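Dihydrofolate reductase (Moritella profunda, PDB 3IA4) reduces 7,8-dihydrofolate to 5,6,7,8-tetrahydrofolate with NADPH, a step that probably sustains glycine, purine and DNA-precursor synthesis. Local coordinates at residues R13-D18 against G97-Y102; L114-L119 against P128-Y133. One frame throughout, in Å; residues are numbered along the deposited sequence. Where two conformers were deposited one is given.

How the contacts relate
From the N terminus the chain runs up strand 2-9 and turns into the short strand 14-16, which meets helix 99-105 across the bound NADPH; this is contact 1, and it closes a long loop of 78 residues holding three helices. After that helix comes strand 111-117, to whose second half the loop 128-133 returns in contact 2, a small closure of eight residues. The two closures follow in series, neither enclosing nor crossing the other. They still adjoin, with centres about 11 Å apart: Tyr102 and Arg13 of contact 1 both pack on Pro128 of contact 2, tying the cofactor site to the loop before strand 135-143.

Contact 1 (R13-D18 against G97-Y102); sequences RVIGLD and GGATIY. With NDP (NADPH dihydro-nicotinamide-adenine-dinucleotide phosphate), chain E.
The backbones of 13-18 and 97-102 stay well apart, Ile15 CA lying 7.9 Å from Ala99 CA, and Ile15 spans the gap. Its CG1 sits between the backbone N and the carbonyl carbon (chi1 59°), and the extended branch beyond it (chi2 174°) carries CD1 to the start of helix 99-105. There Ile15 CD1 meets the edge of the Tyr102 ring, near its plane and 3.7 Å from Tyr102 CE2. A long, branched aliphatic chain suits this place: it reaches the helix while its CB packs beside the carboxamide nitrogen of NADPH. The cofactor lies between the segments as in other dihydrofolate reductases, its nicotinamide end held by one and its pyrophosphate by the other. The amide N7N gives an almost straight hydrogen bond to Ile15 O, 3.0 Å long at 170°. Across the site the first turn of the helix presents its N-H groups to the phosphates: Gly98 N, at the N-cap, bonds O1A at 3.0 Å, Ala99 N bonds the ribose ester oxygen O5D, and Thr100 N bonds O1N at 3.1 Å. The helix N terminus would be expected to stabilise this negative charge further. A cis peptide joins Gly97 to Gly98, and a beta carbon on either glycine, or on Gly16, would collide with the cofactor; at Gly97 the backbone angles alone call for glycine, since a beta carbon would also jam against the preceding carbonyl oxygen. Tyr102 points its hydroxyl toward the nicotinamide, OH lying 3.4 Å from C4N, the carbon that gives up hydride, while a hydrogen bond with Ile6 O satisfies that hydroxyl. Gly97 CA rests against one face of the Tyr102 ring, offset toward the rim, and the same tyrosine touches methotrexate.

Contact 2 (L114-L119 against P128-Y133); sequences LTHIEL and PDYEQY
Tyr130 and Leu114 meet because the tyrosine CG lies between its own backbone N and carbonyl carbon (chi1 65°), sending the ring toward the strand, while the leucine CG stands beside its backbone N (chi1 -58°), aiming CD1 the other way to meet it. The contact joins strand 111-117 of the large, mainly parallel sheet of the dihydrofolate reductase fold to a single 3-10 turn, 130-132, in the loop leading to strand 135-143. CD1 of Leu114 comes down over one face of the Tyr130 ring in a CH-pi contact, 3.8 Å from the centroid and 22° off the normal. Leu114 CD1 is shifted toward the hydroxyl end, nearest Tyr130 CZ at 3.6 Å. A leucine fits this buried position, since its methyl can press on an aromatic face without a polar group to satisfy. On the opposite face CG of Glu131 lies over the ring centre, 3.7 Å above the plane, so aliphatic carbons sandwich the tyrosine. The tyrosine side chain also touches Leu158 of strand 153-160 and Leu9 of strand 2-9, so that one residue of the loop packs on three strands of the sheet. With an alanine in place of Tyr130, Leu114 CD1 is likely to lose its aromatic cover and a gap to open between strand and loop. The turn itself is held by Gln132 N to Asp129 O and Tyr133 N to Tyr130 O, bonds of 3.1 and 3.0 Å. His116, two residues along the strand, comes to the phenol from a partly exposed position that suits a polar ring, and the hydroxyl meets the imidazole at its edge, near its plane, with Tyr130 OH 3.4 Å from His116 CE1.

Contact 1 (R13-D18 against G97-Y102)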
# COMPACT_ATOMS: atom_id res chain seq x y z
N ARG A 13 -11.17 2.63 -8.38
CA ARG A 13 -9.76 2.69 -7.89
C ARG A 13 -9.46 3.85 -6.97
O ARG A 13 -8.32 4.26 -6.82
CB ARG A 13 -8.72 2.69 -9.07
CG ARG A 13 -9.06 1.65 -10.09
CD ARG A 13 -7.78 1.42 -11.01
NE ARG A 13 -7.28 2.63 -11.72
CZ ARG A 13 -7.70 3.06 -12.91
NH1 ARG A 13 -8.64 2.38 -13.58
NH2 ARG A 13 -7.15 4.11 -13.48
N VAL A 14 -10.50 4.45 -6.38
CA VAL A 14 -10.19 5.53 -5.41
C VAL A 14 -9.44 5.00 -4.17
O VAL A 14 -9.84 3.98 -3.58
CB VAL A 14 -11.52 6.20 -4.86
CG1 VAL A 14 -11.20 7.19 -3.68
CG2 VAL A 14 -12.17 7.04 -5.95
N ILE A 15 -8.38 5.71 -3.78
CA ILE A 15 -7.60 5.29 -2.61
C ILE A 15 -7.47 6.39 -1.57
O ILE A 15 -7.11 6.09 -0.44
CB ILE A 15 -6.18 4.79 -2.96
CG1 ILE A 15 -5.37 5.88 -3.66
CG2 ILE A 15 -6.28 3.52 -3.76
CD1 ILE A 15 -3.89 5.43 -3.88
N GLY A 16 -7.78 7.66 -1.92
CA GLY A 16 -7.46 8.75 -0.99
C GLY A 16 -8.26 10.02 -1.25
O GLY A 16 -8.75 10.19 -2.37
N LEU A 17 -8.43 10.83 -0.21
CA LEU A 17 -9.02 12.16 -0.36
C LEU A 17 -8.44 13.00 0.75
O LEU A 17 -8.50 12.60 1.93
CB LEU A 17 -10.55 12.06 -0.23
CG LEU A 17 -11.24 13.43 -0.30
CD1 LEU A 17 -11.01 14.18 -1.60
CD2 LEU A 17 -12.73 13.30 -0.05
N ASP A 18 -7.88 14.17 0.43
CA ASP A 18 -7.37 15.09 1.47
C ASP A 18 -6.32 14.45 2.41
O ASP A 18 -6.33 14.68 3.65
CB ASP A 18 -8.51 15.66 2.31
CG ASP A 18 -9.49 16.48 1.49
OD1 ASP A 18 -10.72 16.43 1.81
OD2 ASP A 18 -9.07 17.14 0.52
N GLY A 97 2.17 2.62 -0.67
CA GLY A 97 1.52 3.82 -1.22
C GLY A 97 2.43 5.04 -1.20
O GLY A 97 3.55 4.96 -0.72
N GLY A 98 1.98 6.19 -1.70
CA GLY A 98 0.59 6.41 -2.13
C GLY A 98 0.56 6.35 -3.65
O GLY A 98 1.30 5.60 -4.27
N ALA A 99 -0.34 7.15 -4.26
CA ALA A 99 -0.51 7.00 -5.74
C ALA A 99 0.81 7.18 -6.50
O ALA A 99 1.11 6.44 -7.47
CB ALA A 99 -1.50 8.04 -6.22
N THR A 100 1.62 8.19 -6.12
CA THR A 100 2.77 8.42 -6.97
C THR A 100 3.72 7.22 -6.92
O THR A 100 4.33 6.84 -7.94
CB THR A 100 3.59 9.69 -6.66
OG1 THR A 100 2.74 10.77 -6.27
CG2 THR A 100 4.27 10.09 -7.89
N ILE A 101 3.83 6.57 -5.76
CA ILE A 101 4.72 5.44 -5.65
C ILE A 101 4.19 4.23 -6.35
O ILE A 101 4.90 3.48 -7.05
CB ILE A 101 4.96 5.09 -4.17
CG1 ILE A 101 5.47 6.36 -3.43
CG2 ILE A 101 5.94 3.97 -4.13
CD1 ILE A 101 6.66 7.06 -4.04
N TYR A 102 2.91 4.01 -6.19
CA TYR A 102 2.24 2.93 -6.96
C TYR A 102 2.43 3.10 -8.49
O TYR A 102 2.67 2.13 -9.21
CB TYR A 102 0.72 2.88 -6.70
CG TYR A 102 0.29 2.50 -5.29
CD1 TYR A 102 0.89 1.47 -4.60
CD2 TYR A 102 -0.75 3.20 -4.71
CE1 TYR A 102 0.46 1.11 -3.34
CE2 TYR A 102 -1.22 2.86 -3.42
CZ TYR A 102 -0.63 1.81 -2.77
OH TYR A 102 -1.11 1.57 -1.52
PA NDP E . 2.74 9.66 -1.73
O1A NDP E . 3.02 8.76 -2.92
O2A NDP E . 2.41 9.09 -0.39
O5B NDP E . 3.95 10.74 -1.49
C5B NDP E . 4.48 11.45 -2.63
C4B NDP E . 5.72 12.17 -2.12
O4B NDP E . 6.77 11.20 -2.08
C3B NDP E . 6.25 13.17 -3.17
O3B NDP E . 5.56 14.41 -3.06
C2B NDP E . 7.74 13.24 -2.87
O2B NDP E . 7.99 13.85 -1.60
C1B NDP E . 7.99 11.77 -2.62
N9A NDP E . 8.41 11.02 -3.82
C8A NDP E . 7.59 10.47 -4.73
N7A NDP E . 8.29 9.77 -5.65
C5A NDP E . 9.60 9.86 -5.31
C6A NDP E . 10.88 9.35 -5.80
N6A NDP E . 10.98 8.58 -6.94
N1A NDP E . 11.99 9.70 -5.07
C2A NDP E . 11.98 10.42 -3.95
N3A NDP E . 10.85 10.92 -3.46
C4A NDP E . 9.66 10.66 -4.09
O3 NDP E . 1.61 10.75 -2.10
PN NDP E . 0.17 10.75 -2.83
O1N NDP E . 0.35 10.26 -4.22
O2N NDP E . -0.44 12.08 -2.60
O5D NDP E . -0.62 9.60 -2.09
C5D NDP E . -1.12 9.85 -0.78
C4D NDP E . -2.61 9.52 -0.74
O4D NDP E . -2.80 8.06 -0.84
C3D NDP E . -3.31 9.94 0.56
O3D NDP E . -4.65 10.36 0.25
C2D NDP E . -3.40 8.64 1.37
O2D NDP E . -4.48 8.61 2.34
C1D NDP E . -3.64 7.65 0.26
N1N NDP E . -3.25 6.28 0.54
C2N NDP E . -4.17 5.32 0.38
C3N NDP E . -3.82 4.01 0.52
C7N NDP E . -4.88 2.97 0.35
O7N NDP E . -4.55 1.80 0.33
N7N NDP E . -6.15 3.29 0.10
C4N NDP E . -2.43 3.51 0.89
C5N NDP E . -1.53 4.66 0.96
C6N NDP E . -1.97 5.96 0.84
P2B NDP E . 8.98 15.12 -1.48
O1X NDP E . 9.22 15.19 -0.03
O2X NDP E . 10.12 14.79 -2.38
O3X NDP E . 8.23 16.27 -2.10

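Contact 2 (L114-L119 against P128-Y133)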
# COMPACT_ATOMS: atom_id res chain seq x y z
N LEU A 114 -4.53 -6.56 -3.09
CA LEU A 114 -5.60 -5.58 -3.20
C LEU A 114 -6.77 -5.90 -2.27
O LEU A 114 -7.33 -6.99 -2.29
CB LEU A 114 -6.15 -5.54 -4.64
CG LEU A 114 -5.10 -5.20 -5.73
CD1 LEU A 114 -5.70 -5.06 -7.10
CD2 LEU A 114 -4.36 -3.89 -5.36
N THR A 115 -7.20 -4.91 -1.55
CA THR A 115 -8.51 -5.01 -0.89
C THR A 115 -9.48 -4.19 -1.74
O THR A 115 -9.14 -3.06 -2.12
CB THR A 115 -8.37 -4.36 0.46
OG1 THR A 115 -7.48 -5.16 1.25
CG2 THR A 115 -9.75 -4.28 1.18
N HIS A 116 -10.61 -4.78 -2.12
CA HIS A 116 -11.63 -4.01 -2.81
C HIS A 116 -12.75 -3.76 -1.84
O HIS A 116 -13.32 -4.72 -1.30
CB HIS A 116 -12.15 -4.83 -3.99
CG HIS A 116 -11.08 -5.18 -4.96
ND1 HIS A 116 -10.72 -4.32 -5.98
CD2 HIS A 116 -10.32 -6.29 -5.10
CE1 HIS A 116 -9.76 -4.90 -6.71
NE2 HIS A 116 -9.50 -6.08 -6.18
N ILE A 117 -13.07 -2.47 -1.65
CA ILE A 117 -14.22 -2.06 -0.81
C ILE A 117 -15.46 -1.71 -1.62
O ILE A 117 -15.37 -0.96 -2.61
CB ILE A 117 -13.78 -0.83 0.02
CG1 ILE A 117 -12.49 -1.16 0.76
CG2 ILE A 117 -14.94 -0.36 0.96
CD1 ILE A 117 -11.84 0.09 1.45
N GLU A 118 -16.63 -2.24 -1.24
CA GLU A 118 -17.83 -1.96 -2.01
C GLU A 118 -18.39 -0.61 -1.60
O GLU A 118 -19.32 -0.53 -0.77
CB GLU A 118 -18.87 -3.05 -1.81
CG GLU A 118 -18.42 -4.39 -2.35
CD GLU A 118 -19.54 -5.46 -2.27
OE1 GLU A 118 -20.74 -5.08 -2.15
OE2 GLU A 118 -19.18 -6.66 -2.32
N LEU A 119 -17.80 0.46 -2.15
CA LEU A 119 -18.19 1.81 -1.77
C LEU A 119 -17.88 2.73 -2.95
O LEU A 119 -16.81 2.60 -3.53
CB LEU A 119 -17.35 2.23 -0.56
CG LEU A 119 -17.44 3.70 -0.18
CD1 LEU A 119 -18.78 4.10 0.41
CD2 LEU A 119 -16.37 3.87 0.86
N PRO A 128 -3.18 2.97 -9.71
CA PRO A 128 -2.96 2.90 -11.16
C PRO A 128 -3.87 1.86 -11.88
O PRO A 128 -4.47 1.01 -11.25
CB PRO A 128 -1.49 2.36 -11.24
CG PRO A 128 -0.97 2.28 -9.90
CD PRO A 128 -1.95 2.74 -8.91
N ASP A 129 -4.01 1.97 -13.20
CA ASP A 129 -4.83 1.02 -13.96
C ASP A 129 -4.06 -0.32 -14.15
O ASP A 129 -3.43 -0.60 -15.19
CB ASP A 129 -5.13 1.66 -15.33
CG ASP A 129 -5.98 0.79 -16.19
OD1 ASP A 129 -6.63 -0.09 -15.61
OD2 ASP A 129 -5.95 0.93 -17.45
N TYR A 130 -4.00 -1.11 -13.09
CA TYR A 130 -3.26 -2.36 -13.14
C TYR A 130 -3.85 -3.33 -14.16
O TYR A 130 -3.16 -4.24 -14.65
CB TYR A 130 -3.23 -2.99 -11.72
CG TYR A 130 -4.58 -3.43 -11.21
CD1 TYR A 130 -5.46 -2.49 -10.58
CD2 TYR A 130 -5.02 -4.75 -11.35
CE1 TYR A 130 -6.71 -2.87 -10.12
CE2 TYR A 130 -6.29 -5.13 -10.87
CZ TYR A 130 -7.11 -4.20 -10.26
OH TYR A 130 -8.33 -4.60 -9.83
N GLU A 131 -5.10 -3.08 -14.55
CA GLU A 131 -5.75 -4.02 -15.45
C GLU A 131 -5.19 -3.88 -16.87
O GLU A 131 -5.49 -4.68 -17.73
CB GLU A 131 -7.28 -3.81 -15.43
CG GLU A 131 -7.86 -3.69 -13.99
CD GLU A 131 -8.08 -2.19 -13.43
OE1 GLU A 131 -7.13 -1.30 -13.37
OE2 GLU A 131 -9.25 -1.92 -12.96
N GLN A 132 -4.31 -2.92 -17.11
CA GLN A 132 -3.57 -2.91 -18.42
C GLN A 132 -2.56 -4.06 -18.57
O GLN A 132 -2.11 -4.38 -19.69
CB GLN A 132 -2.85 -1.57 -18.62
CG GLN A 132 -1.67 -1.42 -17.75
CD GLN A 132 -0.94 -0.08 -17.94
OE1 GLN A 132 -1.38 0.81 -18.70
NE2 GLN A 132 0.15 0.08 -17.22
N TYR A 133 -2.25 -4.70 -17.44
CA TYR A 133 -1.43 -5.92 -17.41
C TYR A 133 -2.28 -7.17 -17.09
O TYR A 133 -3.48 -7.07 -16.80
CB TYR A 133 -0.34 -5.78 -16.33
CG TYR A 133 0.58 -4.61 -16.55
CD1 TYR A 133 0.89 -3.76 -15.52
CD2 TYR A 133 1.15 -4.37 -17.79
CE1 TYR A 133 1.76 -2.70 -15.66
CE2 TYR A 133 2.04 -3.29 -17.95
CZ TYR A 133 2.34 -2.47 -16.87
OH TYR A 133 3.22 -1.40 -17.03